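PDB 6ZPV: MgGH51 from Meripilus giganteus, which probably hydrolyses terminal alpha-L-arabinofuranosyl residues from arabinose-containing glycans, as a fungal family GH51 arabinofuranosidase. Local coordinates for residues A[23-28]-A[259-264]; A[32-37]-A[205-210]; A[223-228]-A[272-277]; A[477-482]-A[493-498]. All coordinates share one frame; numbering follows the deposited sequence.

Contact 1: A[23-28]-A[259-264]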
loop_
_atom_site.group_PDB
_atom_site.type_symbol
_atom_site.label_atom_id
_atom_site.label_comp_id
_atom_site.label_asym_id
_atom_site.label_seq_id
_atom_site.Cartn_x
_atom_site.Cartn_y
_atom_site.Cartn_z
ATOM N N GLU A 23 -1.937 2.662 -3.131
ATOM C CA GLU A 23 -2.576 3.939 -2.847
ATOM C C GLU A 23 -3.287 3.731 -1.510
ATOM O O GLU A 23 -3.533 2.582 -1.134
ATOM C CB GLU A 23 -3.580 4.312 -3.942
ATOM C CG GLU A 23 -4.853 3.459 -3.908
ATOM C CD GLU A 23 -5.786 3.762 -5.085
ATOM O OE1 GLU A 23 -6.232 4.934 -5.227
ATOM O OE2 GLU A 23 -6.043 2.807 -5.846
ATOM N N ASP A 24 -3.731 4.816 -0.872
ATOM C CA ASP A 24 -4.547 4.690 0.347
ATOM C C ASP A 24 -5.977 4.386 -0.110
ATOM O O ASP A 24 -6.714 5.271 -0.607
ATOM C CB ASP A 24 -4.465 5.970 1.193
ATOM C CG ASP A 24 -4.778 5.697 2.626
ATOM O OD1 ASP A 24 -5.572 4.756 2.931
ATOM O OD2 ASP A 24 -4.201 6.420 3.523
ATOM N N ILE A 25 -6.359 3.113 -0.010
ATOM C CA ILE A 25 -7.685 2.589 -0.360
ATOM C C ILE A 25 -7.961 1.513 0.701
ATOM O O ILE A 25 -7.028 0.841 1.168
ATOM C CB ILE A 25 -7.709 1.994 -1.788
ATOM C CG1 ILE A 25 -9.113 1.529 -2.222
ATOM C CG2 ILE A 25 -6.680 0.904 -1.974
ATOM C CD1 ILE A 25 -9.184 1.056 -3.654
ATOM N N ASN A 26 -9.207 1.326 1.093
ATOM C CA ASN A 26 -9.521 0.335 2.115
ATOM C C ASN A 26 -8.734 0.587 3.415
ATOM O O ASN A 26 -8.391 -0.340 4.160
ATOM C CB ASN A 26 -9.255 -1.104 1.669
ATOM C CG ASN A 26 -9.780 -1.483 0.318
ATOM O OD1 ASN A 26 -10.934 -1.186 -0.010
ATOM N ND2 ASN A 26 -8.945 -2.200 -0.457
ATOM N N HIS A 27 -8.434 1.867 3.707
ATOM C CA HIS A 27 -7.612 2.201 4.881
ATOM C C HIS A 27 -6.295 1.394 4.875
ATOM O O HIS A 27 -5.796 0.974 5.899
ATOM C CB HIS A 27 -8.406 2.023 6.171
ATOM C CG HIS A 27 -9.304 3.181 6.431
ATOM N ND1 HIS A 27 -8.848 4.381 6.911
ATOM C CD2 HIS A 27 -10.606 3.366 6.146
ATOM C CE1 HIS A 27 -9.843 5.233 6.967
ATOM N NE2 HIS A 27 -10.931 4.613 6.519
ATOM N N SER A 28 -5.689 1.350 3.704
ATOM C CA SER A 28 -4.336 0.774 3.505
ATOM C C SER A 28 -3.228 1.679 4.015
ATOM O O SER A 28 -2.122 1.157 4.294
ATOM C CB SER A 28 -4.081 0.484 2.065
ATOM O OG SER A 28 -4.138 1.695 1.334
ATOM N N GLY A 259 -9.401 12.073 0.194
ATOM C CA GLY A 259 -8.949 11.197 -0.872
ATOM C C GLY A 259 -10.106 10.736 -1.751
ATOM O O GLY A 259 -11.204 11.290 -1.700
ATOM N N ASP A 260 -9.841 9.715 -2.541
ATOM C CA ASP A 260 -10.789 9.312 -3.573
ATOM C C ASP A 260 -11.595 8.068 -3.195
ATOM O O ASP A 260 -12.253 7.523 -4.059
ATOM C CB ASP A 260 -9.946 9.345 -4.874
ATOM C CG ASP A 260 -9.365 10.859 -5.189
ATOM O OD1 ASP A 260 -10.309 11.846 -5.318
ATOM O OD2 ASP A 260 -8.014 11.147 -5.125
ATOM N N TRP A 261 -11.586 7.703 -1.911
ATOM C CA TRP A 261 -12.198 6.460 -1.411
ATOM C C TRP A 261 -13.099 6.696 -0.208
ATOM O O TRP A 261 -13.390 5.757 0.529
ATOM C CB TRP A 261 -11.100 5.384 -1.193
ATOM C CG TRP A 261 -10.409 5.047 -2.472
ATOM C CD1 TRP A 261 -9.171 5.399 -2.857
ATOM C CD2 TRP A 261 -11.003 4.350 -3.595
ATOM N NE1 TRP A 261 -8.919 4.951 -4.114
ATOM C CE2 TRP A 261 -10.022 4.309 -4.601
ATOM C CE3 TRP A 261 -12.235 3.726 -3.817
ATOM C CZ2 TRP A 261 -10.222 3.676 -5.821
ATOM C CZ3 TRP A 261 -12.441 3.090 -5.036
ATOM C CH2 TRP A 261 -11.429 3.068 -6.031
ATOM N N GLY A 262 -13.577 7.936 -0.057
ATOM C CA GLY A 262 -14.611 8.269 0.919
ATOM C C GLY A 262 -14.123 8.742 2.256
ATOM O O GLY A 262 -14.933 9.065 3.106
ATOM N N TYR A 263 -12.809 8.818 2.478
ATOM C CA TYR A 263 -12.263 9.205 3.790
ATOM C C TYR A 263 -11.134 10.215 3.681
ATOM O O TYR A 263 -10.418 10.340 2.675
ATOM C CB TYR A 263 -11.870 7.962 4.615
ATOM C CG TYR A 263 -10.857 7.045 3.987
ATOM C CD1 TYR A 263 -9.492 7.226 4.184
ATOM C CD2 TYR A 263 -11.241 5.968 3.227
ATOM C CE1 TYR A 263 -8.547 6.361 3.639
ATOM C CE2 TYR A 263 -10.337 5.107 2.642
ATOM C CZ TYR A 263 -8.989 5.308 2.837
ATOM O OH TYR A 263 -8.120 4.397 2.281
ATOM N N VAL A 264 -10.959 10.920 4.784
ATOM C CA VAL A 264 -9.830 11.846 4.947
ATOM C C VAL A 264 -8.517 11.086 5.059
ATOM O O VAL A 264 -8.417 10.135 5.836
ATOM C CB VAL A 264 -10.044 12.757 6.167
ATOM C CG1 VAL A 264 -8.858 13.630 6.427
ATOM C CG2 VAL A 264 -11.303 13.586 5.984
#
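Two loops at the C-terminal end of the (beta/alpha)8 barrel, the end that holds the active site in this family, meet where Trp-261 and Tyr-263 reach onto 23-28. The segment 23-28 follows barrel strand 20-21. Tyr-263 OH is gripped twice. Tyr-263 OH donates to Asp-24 OD1 at 2.7 Å, from above the carboxylate plane. His-27 N donates to Tyr-263 OH at 2.9 Å. The Asp-24 carboxylate goes on to take the backbone N of Gly-29 and Asp-30, at the start of helix 29-33. The rings of His-27 and Tyr-263 stack face to face, with centroids 3.8 Å apart and planes at 20°. Their side chains run in opposite directions. His-27 ND1 also bonds to Asp-30 O, which helps to fix the turn of the imidazole. A phenylalanine in place of Tyr-263 would probably leave His-27 N without this acceptor and Asp-24 OD1 without its hydroxyl donor.

Trp-261 NE1 donates to Glu-23 OE1 at 2.9 Å and 164°. The oxygen sits in the indole plane, while the carboxylate is turned 82° from that plane, so NE1 meets OE1 from above the carboxylate plane. The same oxygen accepts from Asn-232 N. A bound glycerol lies about 4 Å from the Trp-261 side chain, nearest atoms. Over one indole face, Ile-25 CD1 sits 3.5 Å from the centroid of the six-membered ring, a CH-pi contact.

Contact 2: A[32-37]-A[205-210]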
loop_
_atom_site.group_PDB
_atom_site.type_symbol
_atom_site.label_atom_id
_atom_site.label_comp_id
_atom_site.label_asym_id
_atom_site.label_seq_id
_atom_site.Cartn_x
_atom_site.Cartn_y
_atom_site.Cartn_z
ATOM N N GLY A 32 -3.783 1.406 8.268
ATOM C CA GLY A 32 -3.153 0.228 7.655
ATOM C C GLY A 32 -1.663 0.234 7.813
ATOM O O GLY A 32 -1.110 0.036 8.913
ATOM N N LEU A 33 -0.968 0.458 6.699
ATOM C CA LEU A 33 0.535 0.453 6.723
ATOM C C LEU A 33 1.076 1.547 7.653
ATOM O O LEU A 33 2.124 1.344 8.264
ATOM C CB LEU A 33 1.029 0.578 5.288
ATOM C CG LEU A 33 2.544 0.580 5.112
ATOM C CD1 LEU A 33 3.147 -0.754 5.519
ATOM C CD2 LEU A 33 2.858 0.852 3.646
ATOM N N TYR A 34 0.435 2.706 7.699
ATOM C CA TYR A 34 0.881 3.784 8.598
ATOM C C TYR A 34 0.516 3.422 10.033
ATOM O O TYR A 34 -0.629 3.094 10.296
ATOM C CB TYR A 34 0.261 5.101 8.132
ATOM C CG TYR A 34 0.670 6.334 8.903
ATOM C CD1 TYR A 34 2.001 6.610 9.196
ATOM C CD2 TYR A 34 -0.290 7.251 9.287
ATOM C CE1 TYR A 34 2.343 7.771 9.870
ATOM C CE2 TYR A 34 0.074 8.419 9.956
ATOM C CZ TYR A 34 1.386 8.679 10.274
ATOM O OH TYR A 34 1.691 9.864 10.932
ATOM N N ALA A 35 1.475 3.489 10.965
ATOM C CA ALA A 35 1.249 2.836 12.292
ATOM C C ALA A 35 0.353 3.611 13.252
ATOM O O ALA A 35 0.007 3.053 14.297
ATOM C CB ALA A 35 2.592 2.575 12.945
ATOM N N GLU A 36 -0.005 4.858 12.953
ATOM C CA GLU A 36 -0.862 5.638 13.846
ATOM C C GLU A 36 -2.097 4.855 14.232
ATOM O O GLU A 36 -2.814 4.280 13.351
ATOM C CB GLU A 36 -1.270 6.933 13.134
ATOM C CG GLU A 36 -2.351 7.723 13.832
ATOM C CD GLU A 36 -1.909 8.308 15.185
ATOM O OE1 GLU A 36 -0.935 9.123 15.152
ATOM O OE2 GLU A 36 -2.481 7.941 16.220
ATOM N N LEU A 37 -2.484 4.878 15.494
ATOM C CA LEU A 37 -3.612 4.096 16.012
ATOM C C LEU A 37 -4.883 4.900 16.201
ATOM O O LEU A 37 -5.963 4.267 16.339
ATOM C CB LEU A 37 -3.187 3.493 17.377
ATOM C CG LEU A 37 -2.053 2.504 17.268
ATOM C CD1 LEU A 37 -1.505 2.113 18.626
ATOM C CD2 LEU A 37 -2.469 1.279 16.476
ATOM N N ARG A 205 11.355 3.310 12.954
ATOM C CA ARG A 205 11.350 4.618 12.321
ATOM C C ARG A 205 10.339 5.534 12.988
ATOM O O ARG A 205 9.185 5.148 13.237
ATOM C CB ARG A 205 10.968 4.550 10.826
ATOM C CG ARG A 205 11.952 3.698 9.991
ATOM C CD ARG A 205 13.411 4.094 10.225
ATOM N NE ARG A 205 14.289 3.338 9.405
ATOM C CZ ARG A 205 15.590 3.266 9.576
ATOM N NH1 ARG A 205 16.145 3.893 10.611
ATOM N NH2 ARG A 205 16.312 2.457 8.805
ATOM N N PRO A 206 10.744 6.781 13.324
ATOM C CA PRO A 206 9.819 7.750 13.775
ATOM C C PRO A 206 8.787 7.969 12.651
ATOM O O PRO A 206 9.040 8.013 11.462
ATOM C CB PRO A 206 10.638 8.986 14.055
ATOM C CG PRO A 206 11.977 8.575 14.157
ATOM C CD PRO A 206 12.082 7.337 13.288
ATOM N N ASN A 207 7.606 8.125 13.088
ATOM C CA ASN A 207 6.450 8.342 12.235
ATOM C C ASN A 207 6.269 7.205 11.219
ATOM O O ASN A 207 5.800 7.448 10.092
ATOM C CB ASN A 207 6.472 9.727 11.550
ATOM C CG ASN A 207 5.109 10.088 11.034
ATOM O OD1 ASN A 207 4.114 9.930 11.794
ATOM N ND2 ASN A 207 5.019 10.567 9.781
ATOM N N GLY A 208 6.641 5.985 11.616
ATOM C CA GLY A 208 6.777 4.882 10.664
ATOM C C GLY A 208 5.557 3.951 10.624
ATOM O O GLY A 208 4.387 4.370 10.833
ATOM N N LEU A 209 5.845 2.720 10.265
ATOM C CA LEU A 209 4.857 1.796 9.672
ATOM C C LEU A 209 4.539 0.621 10.610
ATOM O O LEU A 209 5.367 0.227 11.466
ATOM C CB LEU A 209 5.344 1.338 8.315
ATOM C CG LEU A 209 5.789 2.455 7.376
ATOM C CD1 LEU A 209 6.156 1.874 6.027
ATOM C CD2 LEU A 209 4.738 3.537 7.211
ATOM N N ARG A 210 3.356 0.081 10.447
ATOM C CA ARG A 210 2.848 -1.035 11.247
ATOM C C ARG A 210 3.657 -2.296 10.938
ATOM O O ARG A 210 3.770 -2.695 9.784
ATOM C CB ARG A 210 1.359 -1.202 11.011
ATOM C CG ARG A 210 0.775 -2.387 11.726
ATOM C CD ARG A 210 -0.739 -2.467 11.627
ATOM N NE ARG A 210 -1.186 -3.846 11.837
ATOM C CZ ARG A 210 -2.466 -4.245 11.862
ATOM N NH1 ARG A 210 -3.431 -3.376 11.776
ATOM N NH2 ARG A 210 -2.740 -5.533 11.992
HETATM O O HOH W 1 -2.991 -0.413 10.888
#
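Tyr-34 and Asn-207 meet with ring and amide turned 81° to each other. Tyr-34 OH donates to Asn-207 OD1 at 2.6 Å, in the carbonyl plane and on a lone pair. Both side chains point their CG away from their own backbone N (chi1 -177° for Tyr-34), which brings hydroxyl and amide together. The backbone O of Asn-207 lies in the plane of the Tyr-34 ring, 3.5 Å from its CE1. This buried oxygen has no hydrogen-bond partner in the model. The hydroxyl is also bonded to Arg-41 NH1, and Asn-207 ND2 is held by Glu-273 and Gly-268 O. With an alanine at Tyr-34, Asn-207 OD1 would probably lose its donor and a gap would open beside the turn.

The two segments are the chain's way out of the barrel and its way back, at the foot of the inserted pair of five-stranded antiparallel sheets. They cross and share a single beta bridge, Tyr-34 with Leu-209, flanked by two backbone bonds. Arg-210 N donates to Leu-33 O at 2.8 Å, and Ala-35 N to Gly-208 O at 3.0 Å. A type II turn from Arg-205 to Gly-208 leads in. Arg-210 then takes the N-cap position of helix 211-219.

Leu-209 slants across Leu-33, its CD1 3.9 Å from Leu-33 CG. Arg-210 stretches along Gly-32, with its CB 3.5 Å from Gly-32 O. A water in the guanidinium plane accepts from Arg-210 NH1 and donates to Gly-32 O at 2.8 Å. Arg-210 NE forms a salt bridge with Asp-212.

Contact 3: A[223-228]-A[272-277]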
loop_
_atom_site.group_PDB
_atom_site.type_symbol
_atom_site.label_atom_id
_atom_site.label_comp_id
_atom_site.label_asym_id
_atom_site.label_seq_id
_atom_site.Cartn_x
_atom_site.Cartn_y
_atom_site.Cartn_z
ATOM N N SER A 223 10.319 -5.938 -5.684
ATOM C CA SER A 223 11.462 -5.150 -6.175
ATOM C C SER A 223 11.117 -3.664 -6.309
ATOM O O SER A 223 12.043 -2.839 -6.359
ATOM C CB SER A 223 11.949 -5.622 -7.523
ATOM O OG SER A 223 10.946 -5.462 -8.512
ATOM N N PHE A 224 9.848 -3.315 -6.396
ATOM C CA PHE A 224 9.448 -1.918 -6.583
ATOM C C PHE A 224 8.149 -1.683 -5.845
ATOM O O PHE A 224 7.420 -2.591 -5.450
ATOM C CB PHE A 224 9.263 -1.560 -8.060
ATOM C CG PHE A 224 8.100 -2.222 -8.743
ATOM C CD1 PHE A 224 6.789 -1.746 -8.588
ATOM C CD2 PHE A 224 8.277 -3.376 -9.491
ATOM C CE1 PHE A 224 5.709 -2.378 -9.128
ATOM C CE2 PHE A 224 7.187 -4.007 -10.067
ATOM C CZ PHE A 224 5.913 -3.524 -9.885
ATOM N N PHE A 225 7.857 -0.405 -5.677
ATOM C CA PHE A 225 6.643 0.084 -4.998
ATOM C C PHE A 225 6.098 1.262 -5.810
ATOM O O PHE A 225 6.726 2.343 -5.857
ATOM C CB PHE A 225 6.997 0.485 -3.560
ATOM C CG PHE A 225 5.853 0.732 -2.621
ATOM C CD1 PHE A 225 5.183 1.950 -2.575
ATOM C CD2 PHE A 225 5.466 -0.204 -1.701
ATOM C CE1 PHE A 225 4.239 2.222 -1.596
ATOM C CE2 PHE A 225 4.536 0.054 -0.718
ATOM C CZ PHE A 225 3.917 1.294 -0.660
ATOM N N ARG A 226 4.971 1.071 -6.470
ATOM C CA ARG A 226 4.280 2.121 -7.266
ATOM C C ARG A 226 3.400 2.928 -6.313
ATOM O O ARG A 226 2.619 2.340 -5.518
ATOM C CB ARG A 226 3.435 1.476 -8.371
ATOM C CG ARG A 226 2.760 2.465 -9.273
ATOM C CD ARG A 226 1.578 1.862 -10.023
ATOM N NE ARG A 226 0.884 2.830 -10.872
ATOM C CZ ARG A 226 -0.427 2.806 -11.126
ATOM N NH1 ARG A 226 -1.175 1.772 -10.712
ATOM N NH2 ARG A 226 -0.979 3.827 -11.762
ATOM N N PHE A 227 3.489 4.258 -6.326
ATOM C CA PHE A 227 2.777 5.092 -5.340
ATOM C C PHE A 227 2.793 6.514 -5.836
ATOM O O PHE A 227 3.654 6.863 -6.677
ATOM C CB PHE A 227 3.460 4.988 -3.972
ATOM C CG PHE A 227 4.680 5.867 -3.809
ATOM C CD1 PHE A 227 5.816 5.628 -4.527
ATOM C CD2 PHE A 227 4.593 7.010 -3.024
ATOM C CE1 PHE A 227 6.875 6.506 -4.468
ATOM C CE2 PHE A 227 5.655 7.874 -2.962
ATOM C CZ PHE A 227 6.796 7.644 -3.702
ATOM N N PRO A 228 1.963 7.443 -5.316
ATOM C CA PRO A 228 0.914 7.236 -4.307
ATOM C C PRO A 228 -0.447 6.896 -4.899
ATOM O O PRO A 228 -1.449 6.831 -4.160
ATOM C CB PRO A 228 0.882 8.568 -3.578
ATOM C CG PRO A 228 1.148 9.559 -4.689
ATOM C CD PRO A 228 2.214 8.877 -5.521
ATOM N N LEU A 272 8.473 11.307 2.599
ATOM C CA LEU A 272 9.690 10.779 3.225
ATOM C C LEU A 272 9.421 9.429 3.879
ATOM O O LEU A 272 10.349 8.588 3.915
ATOM C CB LEU A 272 10.283 11.770 4.211
ATOM C CG LEU A 272 11.672 11.461 4.709
ATOM C CD1 LEU A 272 12.708 11.370 3.589
ATOM C CD2 LEU A 272 12.124 12.508 5.710
ATOM N N GLU A 273 8.253 9.203 4.459
ATOM C CA GLU A 273 7.949 7.892 5.062
ATOM C C GLU A 273 7.941 6.799 3.997
ATOM O O GLU A 273 8.467 5.691 4.218
ATOM C CB GLU A 273 6.656 7.930 5.844
ATOM C CG GLU A 273 6.669 8.837 7.087
ATOM C CD GLU A 273 6.529 10.320 6.860
ATOM O OE1 GLU A 273 5.975 10.670 5.780
ATOM O OE2 GLU A 273 6.901 11.111 7.733
ATOM N N TYR A 274 7.370 7.092 2.826
ATOM C CA TYR A 274 7.438 6.139 1.699
ATOM C C TYR A 274 8.905 5.823 1.362
ATOM O O TYR A 274 9.278 4.653 1.268
ATOM C CB TYR A 274 6.688 6.711 0.471
ATOM C CG TYR A 274 5.194 6.684 0.480
ATOM C CD1 TYR A 274 4.518 5.474 0.389
ATOM C CD2 TYR A 274 4.428 7.846 0.470
ATOM C CE1 TYR A 274 3.131 5.407 0.263
ATOM C CE2 TYR A 274 3.048 7.794 0.383
ATOM C CZ TYR A 274 2.396 6.577 0.284
ATOM O OH TYR A 274 1.031 6.472 0.115
ATOM N N LEU A 275 9.682 6.871 1.123
ATOM C CA LEU A 275 11.056 6.661 0.679
ATOM C C LEU A 275 11.898 5.895 1.703
ATOM O O LEU A 275 12.677 5.003 1.303
ATOM C CB LEU A 275 11.714 8.012 0.349
ATOM C CG LEU A 275 11.074 8.784 -0.801
ATOM C CD1 LEU A 275 11.588 10.204 -0.861
ATOM C CD2 LEU A 275 11.312 8.069 -2.122
ATOM N N GLN A 276 11.694 6.173 2.981
ATOM C CA GLN A 276 12.429 5.452 4.034
ATOM C C GLN A 276 12.032 3.966 3.995
ATOM O O GLN A 276 12.895 3.095 4.203
ATOM C CB GLN A 276 12.173 6.073 5.410
ATOM C CG GLN A 276 13.054 5.487 6.482
ATOM C CD GLN A 276 14.538 5.672 6.183
ATOM O OE1 GLN A 276 15.006 6.831 6.159
ATOM N NE2 GLN A 276 15.297 4.584 6.044
ATOM N N PHE A 277 10.760 3.665 3.779
ATOM C CA PHE A 277 10.331 2.257 3.692
ATOM C C PHE A 277 11.007 1.552 2.522
ATOM O O PHE A 277 11.426 0.389 2.641
ATOM C CB PHE A 277 8.812 2.208 3.522
ATOM C CG PHE A 277 8.242 0.820 3.442
ATOM C CD1 PHE A 277 8.503 -0.109 4.445
ATOM C CD2 PHE A 277 7.377 0.467 2.428
ATOM C CE1 PHE A 277 7.974 -1.385 4.389
ATOM C CE2 PHE A 277 6.819 -0.800 2.403
ATOM C CZ PHE A 277 7.071 -1.689 3.389
#
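Tyr-274 and Phe-227 make the closest pair of rings here. Phe-227 CD2 sits over the centre of one Tyr-274 face, 3.6 Å from Tyr-274 CG. The planes are oblique to each other, and the two side chains lie alongside, pointing opposite ways. The first torsion of Phe-227 (chi1 81°) tucks CG in over its own backbone, flanked by N and C, and this swings the ring across the tyrosine. Phe-225 crosses Tyr-274 at about a right angle and brings its CE1 to 3.8 Å from Tyr-274 CD1. On Phe-225 a second helix ring arrives: Phe-277 turns its edge toward the Phe-225 face in an offset edge-to-face pair. The planes are at 83° and the centroids 6.0 Å apart. Phe-277 CE2 and Phe-225 CE2 are 4.0 Å apart.

These rings fill the layer between strand and helix in one beta-alpha unit of the (beta/alpha)8 barrel. Strand 224-227 and helix 272-277 run nearly antiparallel, at 166°, with their axes 10.6 Å apart. Helix 271-281 then leads to strand 284-289, which lies parallel to 224-227 in a beta-alpha-beta crossover. Phe-225 and Phe-227 both point toward the helix. Arg-226, between them, instead forms salt bridges with Glu-347 and Glu-429.

Further out, Phe-278 meets Phe-225 and packs edge-to-face with Phe-227. Pro-285 and Met-287 of the next strand also touch Phe-227.

Contact 4: A[477-482]-A[493-498]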
loop_
_atom_site.group_PDB
_atom_site.type_symbol
_atom_site.label_atom_id
_atom_site.label_comp_id
_atom_site.label_asym_id
_atom_site.label_seq_id
_atom_site.Cartn_x
_atom_site.Cartn_y
_atom_site.Cartn_z
ATOM N N ALA A 477 5.386 -5.601 -12.855
ATOM C CA ALA A 477 3.997 -6.058 -12.729
ATOM C C ALA A 477 3.613 -6.052 -11.262
ATOM O O ALA A 477 4.356 -6.580 -10.426
ATOM C CB ALA A 477 3.858 -7.419 -13.323
ATOM N N SER A 478 2.409 -5.534 -10.965
ATOM C CA SER A 478 1.892 -5.481 -9.595
ATOM C C SER A 478 0.390 -5.730 -9.562
ATOM O O SER A 478 -0.396 -5.107 -10.305
ATOM C CB SER A 478 2.225 -4.115 -8.949
ATOM O OG SER A 478 2.033 -3.013 -9.818
ATOM N N TYR A 479 -0.011 -6.603 -8.642
ATOM C CA TYR A 479 -1.432 -6.827 -8.299
ATOM C C TYR A 479 -2.027 -5.553 -7.683
ATOM O O TYR A 479 -1.302 -4.795 -7.021
ATOM C CB TYR A 479 -1.509 -7.986 -7.284
ATOM C CG TYR A 479 -2.884 -8.481 -6.897
ATOM C CD1 TYR A 479 -3.688 -7.834 -5.988
ATOM C CD2 TYR A 479 -3.368 -9.658 -7.466
ATOM C CE1 TYR A 479 -4.938 -8.304 -5.614
ATOM C CE2 TYR A 479 -4.604 -10.149 -7.073
ATOM C CZ TYR A 479 -5.399 -9.492 -6.152
ATOM O OH TYR A 479 -6.646 -9.943 -5.751
ATOM N N ALA A 480 -3.329 -5.357 -7.827
ATOM C CA ALA A 480 -3.953 -4.250 -7.085
ATOM C C ALA A 480 -5.376 -4.557 -6.721
ATOM O O ALA A 480 -6.071 -5.234 -7.513
ATOM C CB ALA A 480 -3.888 -2.966 -7.870
ATOM N N PRO A 481 -5.899 -3.999 -5.609
ATOM C CA PRO A 481 -5.143 -3.310 -4.570
ATOM C C PRO A 481 -4.308 -4.278 -3.715
ATOM O O PRO A 481 -4.582 -5.481 -3.594
ATOM C CB PRO A 481 -6.232 -2.658 -3.671
ATOM C CG PRO A 481 -7.445 -2.654 -4.542
ATOM C CD PRO A 481 -7.343 -3.903 -5.403
ATOM N N LEU A 482 -3.308 -3.690 -3.036
ATOM C CA LEU A 482 -2.388 -4.395 -2.150
ATOM C C LEU A 482 -3.034 -4.754 -0.827
ATOM O O LEU A 482 -2.786 -5.873 -0.343
ATOM C CB LEU A 482 -1.182 -3.505 -1.964
ATOM C CG LEU A 482 -0.025 -4.084 -1.148
ATOM C CD1 LEU A 482 0.536 -5.342 -1.772
ATOM C CD2 LEU A 482 1.048 -3.045 -0.968
ATOM N N PRO A 493 -11.360 -7.995 -4.789
ATOM C CA PRO A 493 -10.492 -8.571 -3.769
ATOM C C PRO A 493 -9.168 -7.799 -3.639
ATOM O O PRO A 493 -8.794 -7.024 -4.507
ATOM C CB PRO A 493 -10.240 -9.978 -4.332
ATOM C CG PRO A 493 -10.178 -9.765 -5.810
ATOM C CD PRO A 493 -11.231 -8.692 -6.059
ATOM N N ASP A 494 -8.492 -8.031 -2.522
ATOM C CA ASP A 494 -7.232 -7.364 -2.176
ATOM C C ASP A 494 -6.148 -8.365 -1.810
ATOM O O ASP A 494 -6.478 -9.459 -1.320
ATOM C CB ASP A 494 -7.507 -6.379 -1.034
ATOM C CG ASP A 494 -8.612 -5.425 -1.379
ATOM O OD1 ASP A 494 -8.418 -4.547 -2.214
ATOM O OD2 ASP A 494 -9.775 -5.640 -0.800
ATOM N N LEU A 495 -4.886 -7.993 -1.997
ATOM C CA LEU A 495 -3.815 -8.976 -1.812
ATOM C C LEU A 495 -3.593 -9.418 -0.350
ATOM O O LEU A 495 -3.370 -10.608 -0.109
ATOM C CB LEU A 495 -2.491 -8.445 -2.418
ATOM C CG LEU A 495 -1.488 -9.532 -2.729
ATOM C CD1 LEU A 495 -1.932 -10.369 -3.919
ATOM C CD2 LEU A 495 -0.120 -8.938 -3.022
ATOM N N VAL A 496 -3.604 -8.458 0.547
ATOM C CA VAL A 496 -3.358 -8.696 1.976
ATOM C C VAL A 496 -4.427 -7.969 2.760
ATOM O O VAL A 496 -4.645 -6.776 2.532
ATOM C CB VAL A 496 -1.946 -8.205 2.341
ATOM C CG1 VAL A 496 -1.695 -8.323 3.857
ATOM C CG2 VAL A 496 -0.878 -8.966 1.566
ATOM N N SER A 497 -5.069 -8.674 3.708
ATOM C CA SER A 497 -6.127 -8.079 4.513
ATOM C C SER A 497 -5.715 -8.058 5.969
ATOM O O SER A 497 -4.792 -8.773 6.355
ATOM C CB SER A 497 -7.445 -8.835 4.295
ATOM O OG SER A 497 -7.768 -8.910 2.913
ATOM N N TYR A 498 -6.402 -7.269 6.783
ATOM C CA TYR A 498 -6.057 -7.202 8.214
ATOM C C TYR A 498 -7.195 -6.545 8.954
ATOM O O TYR A 498 -8.040 -5.848 8.386
ATOM C CB TYR A 498 -4.753 -6.393 8.445
ATOM C CG TYR A 498 -4.756 -5.074 7.707
ATOM C CD1 TYR A 498 -5.290 -3.921 8.252
ATOM C CD2 TYR A 498 -4.329 -5.014 6.389
ATOM C CE1 TYR A 498 -5.369 -2.744 7.523
ATOM C CE2 TYR A 498 -4.461 -3.858 5.651
ATOM C CZ TYR A 498 -4.973 -2.723 6.200
ATOM O OH TYR A 498 -5.092 -1.605 5.412
HETATM O O HOH W 2 -8.743 -6.279 -7.201
#
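Pro-481 O is met by two groups of the facing segment. Leu-495 N donates to Pro-481 O at 3.0 Å and 153°. Asp-494 CA makes a CA-H...O contact with Pro-481 O at 3.5 Å. The contact lies where the last barrel strand, 474-479, runs out and the chain enters a small three-stranded sheet. Strands 483-485 and 496-498 run parallel in that sheet. The bond from Val-496 N to Leu-482 O, 2.9 Å, starts this pairing.

A water donates to both Ala-480 O and Pro-493 O, bridging the two segments; Ala-480 O belongs to the cis peptide before Pro-481. Asp-494 OD1 lies against the Pro-481 ring, 3.2 Å from Pro-481 CG. Tyr-479 extends away from its backbone N (chi1 -174°) and brings its OH to 3.5 Å from Pro-493 CG, the two side chains crossing at about a right angle. A bound glycerol lies about 3 Å from the Pro-481 side chain, nearest atoms.

Leu-495 forks between two partners. Its CD2 touches Leu-482 CD1 at 3.9 Å, and its CD1 sits over the centre of the Tyr-479 ring, 3.7 Å from the centroid, as a CH-pi contact.

All four contacts belong to the barrel or its loops, with centres 13 to 19 Å apart. Contact 2 is nested along the chain inside the loop closed by contact 1, and Ser-28 O probably bonds to Leu-33 N between them. Contact 3 opens after contact 2 closes, and contact 4 comes last along the chain. Contacts 1 and 3 alternate along the chain and touch at Glu-23 and Pro-228. Between contacts 2 and 3, Leu-209 packs on Phe-277. Contacts 3 and 4 reach the same parallel sheet, and Phe-224 touches Ala-477. Tyr-498 of contact 4 probably bonds to His-27 O of contact 1. Chain segments distant in sequence are thus joined around the barrel and the root of its inserted beta domain.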